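Local coordinates for putative peptide ABC-transport system periplasmic peptide-binding protein (Campylobacter jejuni, PDB 4OEV), which binds nickel(II) outside the cytoplasmic membrane, here together with oxalate, and probably delivers it to an ABC-type importer, at residues D69-L72 with K78-A81; A283-P286 with A292-K295; A314-N319 with K329-E334. All coordinates share one frame; numbering follows the deposited sequence.

Contact 1. Residues D69-L72 with K78-A81; sequences DDVL and KFSA
Val-71 and Phe-79 lie side by side across the loop and are tied by a backbone hydrogen bond, Phe-79 N to Val-71 O, 2.9 Å long with an N-H...O angle of 163°. The same oxygen also lies beside CA of Lys-78. Phe-79 CB sits 3.6 Å from Val-71 O and 3.7 Å from Val-71 CG1, so the first carbon does most of the touching. With CG anti to the backbone N (chi1 164°), the ring then runs alongside the valine in the same direction; CD2 comes within 4.1 Å of Val-71 CB, and the far end of the ring leads away from the segment. Leu-50 packs against both side chains, and Thr-160 and Tyr-183 add to the cover of Val-71. One residue further on, Leu-72 brings its CD1 to 3.9 Å from Lys-78 CA and 4.1 Å from Lys-78 CG, whereas the lysine chain continues outward, fully extended, into an exposed position. Ser-80 follows as the N-cap of helix 81-92. A single beta bridge, Leu-72 with Lys-78, thus closes the base of a short loop, a hairpin-like connection between strand 62-67 and helix 81-92 in this family 5 solute-binding protein.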
# COMPACT_ATOMS: atom_id res chain seq x y z
N ASP A 69 -4.81 25.62 -17.32
CA ASP A 69 -6.13 26.24 -17.46
C ASP A 69 -6.99 25.47 -18.45
O ASP A 69 -8.18 25.76 -18.62
CB ASP A 69 -6.03 27.72 -17.84
CG ASP A 69 -5.18 27.98 -19.08
OD1 ASP A 69 -4.82 27.05 -19.81
OD2 ASP A 69 -4.90 29.18 -19.33
N ASP A 70 -6.43 24.41 -19.01
CA ASP A 70 -7.09 23.70 -20.11
C ASP A 70 -7.70 22.35 -19.72
O ASP A 70 -7.89 21.48 -20.56
CB ASP A 70 -6.08 23.47 -21.25
CG ASP A 70 -4.94 22.56 -20.86
OD1 ASP A 70 -4.72 22.34 -19.64
OD2 ASP A 70 -4.27 22.05 -21.79
N VAL A 71 -8.02 22.17 -18.43
CA VAL A 71 -8.56 20.89 -17.99
C VAL A 71 -10.08 20.90 -17.79
O VAL A 71 -10.63 21.84 -17.23
CB VAL A 71 -7.88 20.45 -16.67
CG1 VAL A 71 -8.53 19.18 -16.13
CG2 VAL A 71 -6.37 20.32 -16.88
N LEU A 72 -10.74 19.87 -18.29
CA LEU A 72 -12.15 19.65 -18.01
C LEU A 72 -12.35 18.44 -17.08
O LEU A 72 -11.65 17.44 -17.22
CB LEU A 72 -12.94 19.41 -19.28
CG LEU A 72 -13.46 20.58 -20.12
CD1 LEU A 72 -12.84 21.92 -19.67
CD2 LEU A 72 -13.25 20.26 -21.58
N LYS A 78 -15.09 23.26 -16.21
CA LYS A 78 -13.65 23.49 -16.17
C LYS A 78 -13.09 23.16 -14.77
O LYS A 78 -13.79 23.28 -13.76
CB LYS A 78 -13.31 24.95 -16.48
CG LYS A 78 -13.79 25.50 -17.85
CD LYS A 78 -13.43 26.97 -17.93
CE LYS A 78 -14.07 27.64 -19.14
NZ LYS A 78 -13.87 29.11 -19.20
N PHE A 79 -11.81 22.78 -14.75
CA PHE A 79 -11.08 22.56 -13.51
C PHE A 79 -10.40 23.87 -13.15
O PHE A 79 -9.76 24.47 -14.02
CB PHE A 79 -10.04 21.44 -13.68
CG PHE A 79 -9.02 21.40 -12.59
CD1 PHE A 79 -9.33 20.89 -11.33
CD2 PHE A 79 -7.73 21.86 -12.82
CE1 PHE A 79 -8.41 20.86 -10.33
CE2 PHE A 79 -6.79 21.81 -11.82
CZ PHE A 79 -7.13 21.30 -10.56
N SER A 80 -10.57 24.32 -11.90
CA SER A 80 -10.05 25.59 -11.44
C SER A 80 -9.38 25.53 -10.07
O SER A 80 -9.35 24.50 -9.42
CB SER A 80 -11.18 26.62 -11.34
OG SER A 80 -12.25 26.12 -10.54
N ALA A 81 -8.84 26.67 -9.63
CA ALA A 81 -8.31 26.76 -8.27
C ALA A 81 -9.38 26.43 -7.25
O ALA A 81 -9.05 25.89 -6.17
CB ALA A 81 -7.73 28.14 -7.98

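Contact 2. Residues A283-P286 with A292-K295; sequences ANHP and ANSK
An Asx turn at Asn-293 receives the imidazole of His-285 within the long loop that joins strand 280-282 to helix 304-313. His-285 NE2 donates to Asn-293 OD1 over 2.9 Å, with an N-H...O angle of 150°. The oxygen lies at the edge of the ring, in its plane; the amide is turned 82° from the ring, and NE2 stands above the carbonyl plane rather than on a lone pair. From the other face of the amide, Lys-295 N gives OD1 a second hydrogen bond, also 2.9 Å, which closes the turn. Asn-293 reaches both donors because its CG is anti to the backbone N (chi1 -176°), which carries the amide toward the histidine. At the other ring nitrogen, ND1 of His-285 is hydrogen-bonded to the backbone N of Leu-287, while Phe-297 meets the imidazole edge-to-face and Ile-445 of helix 434-450 packs against it. Two hydrogen bonds therefore grip a single amide oxygen, and both ring nitrogens of the buried histidine are engaged. With NE2 donating and ND1 facing a backbone N-H, the pattern is consistent with a neutral imidazole protonated on NE2, its rotation fixed by a bond at either nitrogen.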
# COMPACT_ATOMS: atom_id res chain seq x y z
N ALA A 283 13.56 -9.42 3.89
CA ALA A 283 13.23 -8.16 4.53
C ALA A 283 13.61 -8.15 6.02
O ALA A 283 13.50 -9.16 6.72
CB ALA A 283 11.72 -7.85 4.39
N ASN A 284 14.00 -6.97 6.49
CA ASN A 284 14.36 -6.73 7.89
C ASN A 284 13.70 -5.48 8.42
O ASN A 284 13.49 -5.35 9.62
CB ASN A 284 15.89 -6.61 8.01
CG ASN A 284 16.55 -7.95 8.04
OD1 ASN A 284 16.21 -8.80 8.88
ND2 ASN A 284 17.52 -8.17 7.13
N HIS A 285 13.37 -4.55 7.54
CA HIS A 285 12.68 -3.34 8.00
C HIS A 285 11.86 -2.73 6.84
O HIS A 285 11.92 -3.24 5.73
CB HIS A 285 13.68 -2.36 8.63
CG HIS A 285 14.50 -1.58 7.64
ND1 HIS A 285 13.97 -0.61 6.81
CD2 HIS A 285 15.84 -1.55 7.44
CE1 HIS A 285 14.93 -0.06 6.10
NE2 HIS A 285 16.08 -0.61 6.46
N PRO A 286 11.05 -1.67 7.10
CA PRO A 286 10.01 -1.38 6.10
C PRO A 286 10.40 -0.33 5.05
O PRO A 286 9.56 0.06 4.21
CB PRO A 286 8.86 -0.88 6.95
CG PRO A 286 9.55 -0.15 8.06
CD PRO A 286 10.90 -0.82 8.29
N ALA A 292 15.48 6.64 2.30
CA ALA A 292 15.49 6.71 3.76
C ALA A 292 16.18 5.50 4.42
O ALA A 292 16.39 5.51 5.63
CB ALA A 292 14.06 6.81 4.26
N ASN A 293 16.52 4.47 3.65
CA ASN A 293 17.13 3.27 4.21
C ASN A 293 18.49 3.62 4.84
O ASN A 293 19.36 4.21 4.20
CB ASN A 293 17.25 2.17 3.12
CG ASN A 293 17.80 0.84 3.64
OD1 ASN A 293 18.12 0.70 4.82
ND2 ASN A 293 17.88 -0.16 2.76
N SER A 294 18.66 3.23 6.10
CA SER A 294 19.92 3.53 6.79
C SER A 294 21.07 2.62 6.32
O SER A 294 22.27 2.93 6.50
CB SER A 294 19.70 3.39 8.29
OG SER A 294 19.20 2.09 8.59
N LYS A 295 20.71 1.50 5.72
CA LYS A 295 21.67 0.56 5.12
C LYS A 295 22.69 -0.02 6.10
O LYS A 295 23.35 -1.01 5.77
CB LYS A 295 22.40 1.24 3.96
CG LYS A 295 21.55 1.41 2.72
CD LYS A 295 22.34 1.96 1.54
CE LYS A 295 21.56 1.71 0.25
NZ LYS A 295 20.22 2.37 0.30

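Contact 3. Residues A314-N319 with K329-E334; sequences AGFKKN and KILEFE
Phe-316 meets Leu-331 just after the chain leaves helix 304-313, whose end is marked by a Schellman motif at Gly-315, where phi is positive. The phenylalanine points toward the second segment; CG stands anti to the carbonyl carbon (chi1 -68°), which swings the ring out toward Leu-331, and one ring face receives the leucine. Leu-331 CD1 lies over the ring centre, 3.8 Å from the centroid of Phe-316 and only 10° off the ring normal, a CH-pi contact. The leucine crosses the phenylalanine at about a right angle: its CB is 3.7 Å from Phe-316 CE2, and its CG follows at 3.8 Å from the same atom. Val-258 of helix 256-265 touches both side chains. Lys-317 and Lys-318 form the short strand that pairs with 324-326, and Lys-318 NZ turns to a salt bridge with Glu-308. At Asn-319 the side chain again heads for the second segment, where ND2 stands 3.4 Å from Ile-330 CG2, a methyl packed against a polar group. ND2 bonds to Glu-325 on strand 324-326, and OD1 accepts from Asp-321 N and Asn-323 N in the turn before it. Strand 324-326 lies between 317-318 and 329-338, and the two segments meet across it, by side chains alone, as next-but-one neighbours at the edge of a mixed four-stranded sheet.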
# COMPACT_ATOMS: atom_id res chain seq x y z
N ALA A 314 12.66 -15.35 29.54
CA ALA A 314 11.36 -14.72 29.75
C ALA A 314 10.53 -15.50 30.73
O ALA A 314 9.39 -15.14 31.03
CB ALA A 314 10.59 -14.51 28.41
N GLY A 315 11.10 -16.58 31.24
CA GLY A 315 10.49 -17.36 32.31
C GLY A 315 9.79 -18.62 31.86
O GLY A 315 9.17 -19.29 32.68
N PHE A 316 9.89 -18.95 30.56
CA PHE A 316 9.27 -20.16 30.02
C PHE A 316 10.17 -21.39 30.21
O PHE A 316 11.39 -21.28 30.33
CB PHE A 316 8.91 -19.98 28.52
CG PHE A 316 7.81 -19.00 28.27
CD1 PHE A 316 8.08 -17.63 28.06
CD2 PHE A 316 6.49 -19.42 28.23
CE1 PHE A 316 7.08 -16.73 27.84
CE2 PHE A 316 5.45 -18.49 27.99
CZ PHE A 316 5.76 -17.15 27.81
N LYS A 317 9.55 -22.56 30.27
CA LYS A 317 10.32 -23.81 30.42
C LYS A 317 9.68 -24.87 29.54
O LYS A 317 8.46 -24.97 29.53
CB LYS A 317 10.33 -24.25 31.89
CG LYS A 317 10.96 -25.65 32.13
CD LYS A 317 10.89 -26.05 33.63
CE LYS A 317 10.91 -27.58 33.82
NZ LYS A 317 9.75 -28.28 33.16
N LYS A 318 10.47 -25.63 28.78
CA LYS A 318 9.92 -26.72 27.97
C LYS A 318 9.25 -27.78 28.83
O LYS A 318 9.84 -28.30 29.76
CB LYS A 318 11.02 -27.36 27.11
CG LYS A 318 11.28 -26.58 25.81
CD LYS A 318 12.09 -27.39 24.83
CE LYS A 318 12.56 -26.56 23.65
NZ LYS A 318 12.96 -27.48 22.53
N ASN A 319 7.98 -28.08 28.55
CA ASN A 319 7.33 -29.08 29.39
C ASN A 319 7.68 -30.49 28.86
O ASN A 319 8.55 -30.61 27.99
CB ASN A 319 5.81 -28.85 29.45
CG ASN A 319 5.14 -28.88 28.10
OD1 ASN A 319 5.67 -29.44 27.14
ND2 ASN A 319 3.97 -28.22 28.00
N LYS A 329 0.70 -22.35 31.49
CA LYS A 329 0.22 -22.04 30.13
C LYS A 329 1.28 -22.25 29.07
O LYS A 329 2.35 -21.65 29.16
CB LYS A 329 -0.26 -20.57 30.02
CG LYS A 329 -1.42 -20.21 30.91
CD LYS A 329 -1.51 -18.67 30.99
CE LYS A 329 -2.81 -18.19 31.59
NZ LYS A 329 -2.83 -16.67 31.62
N ILE A 330 1.01 -23.04 28.04
CA ILE A 330 2.03 -23.15 26.98
C ILE A 330 2.02 -21.90 26.10
O ILE A 330 0.99 -21.24 25.91
CB ILE A 330 1.86 -24.43 26.10
CG1 ILE A 330 0.63 -24.33 25.22
CG2 ILE A 330 1.83 -25.75 26.98
CD1 ILE A 330 0.72 -25.20 23.95
N LEU A 331 3.20 -21.51 25.63
CA LEU A 331 3.35 -20.38 24.75
C LEU A 331 2.77 -20.76 23.39
O LEU A 331 3.40 -21.50 22.62
CB LEU A 331 4.83 -19.97 24.61
CG LEU A 331 5.12 -18.49 24.24
CD1 LEU A 331 6.62 -18.18 24.29
CD2 LEU A 331 4.64 -18.20 22.84
N GLU A 332 1.54 -20.31 23.13
CA GLU A 332 0.84 -20.62 21.87
C GLU A 332 -0.05 -19.47 21.42
O GLU A 332 -0.44 -18.63 22.22
CB GLU A 332 -0.02 -21.89 22.00
CG GLU A 332 -1.36 -21.70 22.70
CD GLU A 332 -2.10 -23.03 22.88
OE1 GLU A 332 -1.94 -23.93 22.02
OE2 GLU A 332 -2.82 -23.18 23.90
N PHE A 333 -0.36 -19.44 20.13
CA PHE A 333 -1.15 -18.34 19.57
C PHE A 333 -1.56 -18.67 18.14
O PHE A 333 -1.09 -19.65 17.56
CB PHE A 333 -0.37 -17.01 19.64
CG PHE A 333 0.95 -17.05 18.92
CD1 PHE A 333 1.02 -16.71 17.59
CD2 PHE A 333 2.12 -17.46 19.57
CE1 PHE A 333 2.24 -16.77 16.91
CE2 PHE A 333 3.34 -17.52 18.91
CZ PHE A 333 3.41 -17.18 17.56
N GLU A 334 -2.48 -17.88 17.57
CA GLU A 334 -2.91 -18.19 16.20
C GLU A 334 -2.19 -17.35 15.18
O GLU A 334 -1.82 -16.21 15.46
CB GLU A 334 -4.41 -17.98 16.06
CG GLU A 334 -5.20 -18.89 16.94
CD GLU A 334 -6.67 -18.55 16.95
OE1 GLU A 334 -7.43 -19.44 17.36
OE2 GLU A 334 -7.04 -17.40 16.56

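How the contacts relate
The three contacts follow one another along the chain and do not touch one another. Contacts 2 and 3 are the closest pair, with centres about 31 Å apart and nearest atoms about 17 Å apart; helix 304-313 runs between them, following the loop of 283-286 and 292-295 and leading into 314-319. Contacts 1 and 3 sit on opposite sides of the chain's centre, about 63 Å between centres. Both lie far out, their centres about 30 and 34 Å from the centre of the chain, whereas the centre of contact 2 lies about 17 Å from it. None of them belongs to the nickel site of His-26, His-480 and His-481 or to the oxalate pocket.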